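Local coordinates for RmpA (Streptococcus mutans, PDB 3BJV), which probably serves as the IIA component of a sugar phosphotransferase system, passing on phosphoryl groups during uptake of ascorbate, at residues Lys8-Ile13 / Val75-Phe80; Ile129-Asn134 / Leu142-Glu147. All coordinates share one frame; numbering follows the deposited sequence.

Contact 1 of 2, residues Lys8-Ile13 / Val75-Phe80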
# COMPACT_ATOMS: atom_id res chain seq x y z
N LYS A 8 -2.14 7.90 20.45
CA LYS A 8 -2.54 8.44 21.74
C LYS A 8 -3.67 7.66 22.38
O LYS A 8 -3.56 7.24 23.53
CB LYS A 8 -3.02 9.88 21.61
CG LYS A 8 -2.06 10.84 20.99
CD LYS A 8 -2.51 12.25 21.37
CE LYS A 8 -2.34 13.29 20.25
NZ LYS A 8 -2.93 14.62 20.66
N GLU A 9 -4.76 7.47 21.64
CA GLU A 9 -5.93 6.77 22.15
C GLU A 9 -5.58 5.34 22.54
O GLU A 9 -6.13 4.83 23.52
CB GLU A 9 -7.03 6.69 21.10
CG GLU A 9 -8.03 7.79 20.99
CD GLU A 9 -8.98 7.55 19.75
OE1 GLU A 9 -8.99 6.41 19.13
OE2 GLU A 9 -9.70 8.54 19.40
N ASN A 10 -4.74 4.66 21.75
CA ASN A 10 -4.46 3.24 22.05
C ASN A 10 -3.29 3.00 22.98
O ASN A 10 -3.02 1.85 23.33
CB ASN A 10 -4.30 2.44 20.77
CG ASN A 10 -5.60 2.32 20.02
OD1 ASN A 10 -6.44 1.54 20.39
ND2 ASN A 10 -5.79 3.10 18.97
N HIS A 11 -2.62 4.08 23.40
CA HIS A 11 -1.32 4.05 24.08
C HIS A 11 -0.41 3.01 23.49
O HIS A 11 0.21 2.19 24.22
CB HIS A 11 -1.50 3.76 25.56
CG HIS A 11 -2.47 4.69 26.20
ND1 HIS A 11 -3.81 4.38 26.35
CD2 HIS A 11 -2.30 5.94 26.67
CE1 HIS A 11 -4.41 5.39 26.94
NE2 HIS A 11 -3.51 6.35 27.15
N SER A 12 -0.32 3.05 22.17
CA SER A 12 0.27 1.94 21.50
C SER A 12 1.66 2.24 20.94
O SER A 12 2.13 1.50 20.06
CB SER A 12 -0.66 1.51 20.41
OG SER A 12 -0.89 2.62 19.59
N ILE A 13 2.30 3.30 21.41
CA ILE A 13 3.72 3.51 21.14
C ILE A 13 4.54 2.98 22.32
O ILE A 13 4.39 3.48 23.44
CB ILE A 13 4.11 4.98 21.01
CG1 ILE A 13 3.41 5.62 19.81
CG2 ILE A 13 5.63 5.05 20.86
CD1 ILE A 13 3.61 7.08 19.75
N VAL A 75 -10.48 -7.65 13.92
CA VAL A 75 -10.42 -6.22 14.06
C VAL A 75 -11.81 -5.70 14.48
O VAL A 75 -12.79 -6.02 13.82
CB VAL A 75 -9.92 -5.52 12.75
CG1 VAL A 75 -9.93 -3.96 12.89
CG2 VAL A 75 -8.49 -6.06 12.33
N GLN A 76 -11.86 -4.93 15.59
CA GLN A 76 -13.02 -4.21 16.08
C GLN A 76 -13.00 -2.82 15.58
O GLN A 76 -14.01 -2.25 15.25
CB GLN A 76 -13.02 -4.08 17.60
CG GLN A 76 -12.70 -5.36 18.38
CD GLN A 76 -13.91 -6.17 18.63
OE1 GLN A 76 -14.75 -6.37 17.73
NE2 GLN A 76 -14.05 -6.67 19.87
N ARG A 77 -11.84 -2.21 15.59
CA ARG A 77 -11.76 -0.87 15.08
C ARG A 77 -10.38 -0.56 14.52
O ARG A 77 -9.41 -1.27 14.81
CB ARG A 77 -12.18 0.13 16.17
CG ARG A 77 -11.27 0.16 17.33
CD ARG A 77 -11.72 1.25 18.26
NE ARG A 77 -10.58 1.78 19.01
CZ ARG A 77 -10.31 1.43 20.27
NH1 ARG A 77 -11.14 0.56 20.91
NH2 ARG A 77 -9.25 1.97 20.88
N ASP A 78 -10.33 0.50 13.69
CA ASP A 78 -9.10 0.94 12.99
C ASP A 78 -8.07 1.44 14.02
O ASP A 78 -8.41 2.18 14.90
CB ASP A 78 -9.42 2.05 11.98
CG ASP A 78 -10.19 1.56 10.82
OD1 ASP A 78 -9.73 0.64 10.08
OD2 ASP A 78 -11.29 2.08 10.64
N ALA A 79 -6.83 0.99 13.95
CA ALA A 79 -5.83 1.42 14.96
C ALA A 79 -4.49 1.04 14.48
O ALA A 79 -4.39 0.23 13.54
CB ALA A 79 -6.11 0.78 16.33
N PHE A 80 -3.48 1.63 15.11
CA PHE A 80 -2.09 1.40 14.82
C PHE A 80 -1.33 1.28 16.13
O PHE A 80 -1.74 1.87 17.11
CB PHE A 80 -1.47 2.60 14.11
CG PHE A 80 -2.11 2.97 12.81
CD1 PHE A 80 -3.11 3.95 12.76
CD2 PHE A 80 -1.66 2.41 11.61
CE1 PHE A 80 -3.68 4.32 11.55
CE2 PHE A 80 -2.22 2.81 10.36
CZ PHE A 80 -3.20 3.76 10.34
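A chi1 of 56° tucks the S12 hydroxyl in between its own N and C and turns it to the start of strand 79-85, where OG donates a hydrogen bond of 2.7 Å to F80 O. OG lies in the plane of that carbonyl and uses one of its lone pairs, with a C=O...donor angle of 140°. Serine suits the place: it is short enough to sit close to the strand and still supplies a donor for a buried carbonyl. In R77, CG sits in a similar place to the OG of S12, and from there the chain runs extended as far as NE, which carries the guanidinium to the amide of N10, approached obliquely. The two flat groups come from opposite directions with their planes 18° apart. N10 OD1 is 2.9 Å from R77 NH2, but the angle is too poor for a hydrogen bond; the oxygen is bonded instead to S36 OG, while N10 ND2 is bonded to A6 O within the same helix. S36 holds the arginine too, through a weak bond from R77 NH1 to S36 O. Held at both ends, the amide can lie against the methyl of A79, with N10 ND2 3.5 Å from A79 CB; alanine leaves the amide room to lie close to the strand.

Helix 3-10 ends here in a Schellman motif: H11, with positive phi, turns the chain out of the helix and leads it into strand 13-17, which pairs in parallel with strand 79-85 in the mixed sheet of this α/β sandwich. S12 also shares a backbone hydrogen bond with L82. The ring of F80 leads away from S12 and packs among L3 and A6 of helix 3-10, L101 and L103 of the adjacent strand, and A115 and I119 of helix 108-123, a setting that suits a large apolar ring.

Contact 2 of 2, residues Ile129-Asn134 / Leu142-Glu147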
# COMPACT_ATOMS: atom_id res chain seq x y z
N ILE A 129 14.19 5.30 10.00
CA ILE A 129 14.47 4.15 10.83
C ILE A 129 15.42 4.50 11.96
O ILE A 129 15.19 4.14 13.12
CB ILE A 129 15.01 2.95 9.99
CG1 ILE A 129 14.01 2.54 8.92
CG2 ILE A 129 15.33 1.73 10.87
CD1 ILE A 129 12.86 1.67 9.44
N GLU A 130 16.50 5.21 11.64
CA GLU A 130 17.48 5.57 12.65
C GLU A 130 16.93 6.57 13.66
O GLU A 130 17.32 6.59 14.80
CB GLU A 130 18.69 6.17 11.95
CG GLU A 130 19.64 6.97 12.82
CD GLU A 130 20.86 7.50 12.01
OE1 GLU A 130 21.66 6.66 11.46
OE2 GLU A 130 21.02 8.74 11.94
N ARG A 131 16.05 7.45 13.21
CA ARG A 131 15.51 8.44 14.09
C ARG A 131 14.44 7.76 15.00
O ARG A 131 14.46 7.95 16.22
CB ARG A 131 15.00 9.64 13.31
CG ARG A 131 16.11 10.44 12.60
CD ARG A 131 15.55 11.46 11.52
NE ARG A 131 14.64 12.39 12.17
CZ ARG A 131 13.65 13.05 11.59
NH1 ARG A 131 13.40 12.90 10.29
NH2 ARG A 131 12.90 13.86 12.33
N LEU A 132 13.57 6.93 14.42
CA LEU A 132 12.56 6.17 15.21
C LEU A 132 13.14 5.34 16.36
O LEU A 132 12.65 5.38 17.50
CB LEU A 132 11.73 5.30 14.27
CG LEU A 132 10.62 6.10 13.57
CD1 LEU A 132 9.91 5.23 12.59
CD2 LEU A 132 9.65 6.58 14.61
N VAL A 133 14.25 4.66 16.04
CA VAL A 133 15.04 3.86 16.96
C VAL A 133 15.70 4.71 18.10
O VAL A 133 15.87 4.24 19.22
CB VAL A 133 16.04 2.93 16.14
CG1 VAL A 133 17.08 2.27 17.00
CG2 VAL A 133 15.26 1.82 15.38
N ASN A 134 16.07 5.95 17.82
CA ASN A 134 16.61 6.85 18.88
C ASN A 134 15.54 7.64 19.68
O ASN A 134 15.90 8.51 20.45
CB ASN A 134 17.62 7.87 18.31
CG ASN A 134 18.95 7.22 17.86
OD1 ASN A 134 19.40 6.23 18.48
ND2 ASN A 134 19.60 7.81 16.80
N LEU A 142 5.65 11.19 17.85
CA LEU A 142 4.57 12.07 17.37
C LEU A 142 5.13 13.36 16.75
O LEU A 142 4.60 13.82 15.74
CB LEU A 142 3.62 12.45 18.50
CG LEU A 142 2.83 11.36 19.18
CD1 LEU A 142 2.22 11.94 20.43
CD2 LEU A 142 1.77 10.82 18.25
N ALA A 143 6.22 13.92 17.28
CA ALA A 143 6.84 15.04 16.54
C ALA A 143 7.23 14.61 15.10
O ALA A 143 6.90 15.32 14.13
CB ALA A 143 8.01 15.66 17.30
N MET A 144 7.84 13.44 14.95
CA MET A 144 8.02 12.84 13.61
C MET A 144 6.76 12.65 12.78
O MET A 144 6.76 12.91 11.58
CB MET A 144 8.75 11.51 13.70
CG MET A 144 10.21 11.68 14.05
SD MET A 144 11.10 10.11 14.12
CE MET A 144 11.07 9.53 12.42
N VAL A 145 5.66 12.22 13.40
CA VAL A 145 4.41 12.07 12.69
C VAL A 145 3.95 13.42 12.15
O VAL A 145 3.53 13.50 11.00
CB VAL A 145 3.32 11.40 13.54
CG1 VAL A 145 1.94 11.57 12.89
CG2 VAL A 145 3.64 9.91 13.79
N GLU A 146 4.05 14.48 12.96
CA GLU A 146 3.74 15.83 12.49
C GLU A 146 4.52 16.21 11.22
O GLU A 146 3.96 16.71 10.25
CB GLU A 146 4.04 16.86 13.60
CG GLU A 146 3.16 16.71 14.80
CD GLU A 146 1.73 16.88 14.40
OE1 GLU A 146 1.49 17.83 13.59
OE2 GLU A 146 0.87 16.05 14.83
N GLU A 147 5.82 15.98 11.26
CA GLU A 147 6.71 16.32 10.18
C GLU A 147 6.40 15.54 8.87
O GLU A 147 6.78 15.97 7.79
CB GLU A 147 8.12 16.04 10.68
CG GLU A 147 9.27 16.26 9.72
CD GLU A 147 10.60 15.64 10.22
OE1 GLU A 147 11.49 15.47 9.35
OE2 GLU A 147 10.74 15.33 11.46
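R131 and E147 meet in a salt bridge between two helices, guanidinium against carboxylate. The main bond, from R131 NH2 to E147 OE2, is 2.8 Å long and nearly straight at 170°; OE2 receives it on its syn lone pair, within the plane of the guanidinium. A weak second bond joins R131 NH1 to E147 OE1 at 3.3 Å, so the two groups are paired by two bonds with their planes 29° apart. R131 NH1 also donates to D126 O, which helps to fix the rotation of the guanidinium, and L125, a loop residue, lies against both R131 and E147. Long, flexible side chains suit this more exposed side of the helix pair, since the axes of the two short segments are 11.2 Å apart at closest approach.

Helices 128-133 and 138-147 form a helical hairpin, the two short segments running roughly antiparallel at 149°. Deeper between them lies M144: its chain bends at chi3, bringing CE over one face of the R131 guanidinium and to 3.6 Å from L132 CG. The sulfur lies 3.8 Å from L132 CD2, while M144 CG is 3.9 Å from R131 NH2. An unbranched, pliable methionine can thus follow both an apolar neighbour and the flat arginine end. Further in, L132 rests on F123 and on V99 of strand 96-104, and M144 touches L122 of helix 108-123.

In the fold
The two contacts come in series along the chain, contact 1 closing before contact 2 opens, and their centres lie 18 Å apart; their nearest atoms are about 4 Å apart without touching. Contact 1 joins the N-terminal helix 3-10 to the start of strand 79-85 in the sheet, whereas contact 2 ties the last two helices, 128-133 and 138-147, to each other. Common neighbours connect them: helix 108-123 and strand 96-104 lie against residues of both, and F7 of helix 3-10 touches S12 as well as L142 and V145. The first helix and the last two helices therefore pack around the same core of one IIA-type domain.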